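PDB 1YG2: gene activator AphA from Vibrio cholerae, which activates virulence gene expression and, as a winged helix transcription factor related to the PadR family, probably does so by binding DNA. Local coordinates for residues A138-L143 / L149-L154. Residues are numbered along the deposited sequence; the frame is centred on the assembly and turned at random.
Sequences ANPAVL and LERLTL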
# COMPACT_ATOMS: atom_id res chain seq x y z
N ALA A 138 -18.79 6.70 16.28
CA ALA A 138 -19.43 5.46 16.66
C ALA A 138 -20.69 5.13 15.86
O ALA A 138 -20.87 4.00 15.43
CB ALA A 138 -19.75 5.46 18.14
N ASN A 139 -21.56 6.12 15.66
CA ASN A 139 -22.81 5.90 14.93
C ASN A 139 -22.99 6.82 13.73
O ASN A 139 -23.36 7.99 13.88
CB ASN A 139 -24.00 6.08 15.88
CG ASN A 139 -25.31 5.66 15.25
OD1 ASN A 139 -26.38 5.98 15.76
ND2 ASN A 139 -25.24 4.92 14.15
N PRO A 140 -22.76 6.30 12.51
CA PRO A 140 -22.89 7.07 11.27
C PRO A 140 -24.23 7.80 11.16
O PRO A 140 -24.29 8.98 10.78
CB PRO A 140 -22.74 6.01 10.18
CG PRO A 140 -21.86 4.99 10.83
CD PRO A 140 -22.41 4.90 12.22
N ALA A 141 -25.29 7.10 11.52
CA ALA A 141 -26.65 7.63 11.46
C ALA A 141 -26.83 8.99 12.11
O ALA A 141 -27.71 9.76 11.71
CB ALA A 141 -27.61 6.63 12.08
N VAL A 142 -26.01 9.31 13.11
CA VAL A 142 -26.13 10.58 13.80
C VAL A 142 -25.10 11.60 13.33
O VAL A 142 -25.15 12.78 13.70
CB VAL A 142 -25.98 10.38 15.33
CG1 VAL A 142 -26.31 11.67 16.06
CG2 VAL A 142 -26.90 9.26 15.80
N LEU A 143 -24.17 11.14 12.49
CA LEU A 143 -23.11 11.99 11.98
C LEU A 143 -23.50 12.74 10.70
O LEU A 143 -24.32 12.25 9.92
CB LEU A 143 -21.88 11.13 11.69
CG LEU A 143 -21.34 10.29 12.85
CD1 LEU A 143 -20.23 9.38 12.35
CD2 LEU A 143 -20.84 11.20 13.96
N LEU A 149 -17.90 10.65 5.95
CA LEU A 149 -16.78 10.52 5.03
C LEU A 149 -15.48 10.35 5.83
O LEU A 149 -14.69 9.44 5.56
CB LEU A 149 -16.68 11.75 4.13
CG LEU A 149 -17.82 11.96 3.13
CD1 LEU A 149 -17.52 13.18 2.26
CD2 LEU A 149 -17.98 10.72 2.26
N GLU A 150 -15.26 11.22 6.83
CA GLU A 150 -14.07 11.14 7.67
C GLU A 150 -14.01 9.75 8.30
O GLU A 150 -12.97 9.09 8.32
CB GLU A 150 -14.12 12.18 8.79
CG GLU A 150 -14.27 13.62 8.32
CD GLU A 150 -14.35 14.59 9.48
OE1 GLU A 150 -14.81 14.19 10.57
OE2 GLU A 150 -13.97 15.77 9.30
N ARG A 151 -15.16 9.33 8.82
CA ARG A 151 -15.29 8.04 9.46
C ARG A 151 -14.81 6.94 8.52
O ARG A 151 -14.06 6.06 8.91
CB ARG A 151 -16.76 7.78 9.84
CG ARG A 151 -16.99 6.39 10.43
CD ARG A 151 -18.44 6.14 10.83
NE ARG A 151 -18.66 4.73 11.16
CZ ARG A 151 -18.97 3.80 10.27
NH1 ARG A 151 -19.12 4.13 8.99
NH2 ARG A 151 -19.10 2.53 10.64
N LEU A 152 -15.23 7.00 7.26
CA LEU A 152 -14.81 5.99 6.30
C LEU A 152 -13.30 6.00 6.06
O LEU A 152 -12.68 4.94 5.96
CB LEU A 152 -15.58 6.17 4.99
CG LEU A 152 -17.07 5.81 5.08
CD1 LEU A 152 -17.80 6.28 3.83
CD2 LEU A 152 -17.23 4.29 5.25
N THR A 153 -12.68 7.18 5.97
CA THR A 153 -11.24 7.22 5.75
C THR A 153 -10.54 6.63 6.97
O THR A 153 -9.53 5.94 6.84
CB THR A 153 -10.72 8.64 5.52
OG1 THR A 153 -10.98 9.44 6.67
CG2 THR A 153 -11.37 9.24 4.28
N LEU A 154 -11.09 6.89 8.15
CA LEU A 154 -10.51 6.35 9.38
C LEU A 154 -10.63 4.82 9.32
O LEU A 154 -9.67 4.09 9.59
CB LEU A 154 -11.26 6.87 10.63
CG LEU A 154 -10.86 6.23 11.97
CD1 LEU A 154 -9.39 6.43 12.21
CD2 LEU A 154 -11.65 6.85 13.11
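Pro140 meets Arg151 where the loop joining helices 108-136 and 145-177 folds back on the second of them, a helical hairpin in the C-terminal part of this winged helix protein. Pro140 CG is modelled over one face of the Arg151 guanidinium, but closer than carbons can sit, so the exact placement is doubtful. The proline is the first residue of the 3-10 segment 140-142, which is held by backbone bonds, Val142 N to Asn139 O (3.1 Å) and Leu143 N to Pro140 O (2.8 Å). Leu143 follows the turn, and its CB points toward the helix; Leu143 CD1 touches the aliphatic part of the arginine, 4.0 Å from Arg151 CD, the two side chains crossing at about a right angle. With CG anti to the backbone N (chi1 176°) and the chain extended to NE, Arg151 reaches from the helix to the loop and meets both residues. Outside the two segments, Arg151 also touches Glu133 of helix 108-136, and its NE makes a weak hydrogen bond to Tyr137 O. On the helix, next to Arg151, Glu150 O accepts from two donors, Leu154 N at 2.9 Å and the hydroxyl Thr153 OG1 at 2.6 Å, the latter tilted 18° from the carbonyl plane.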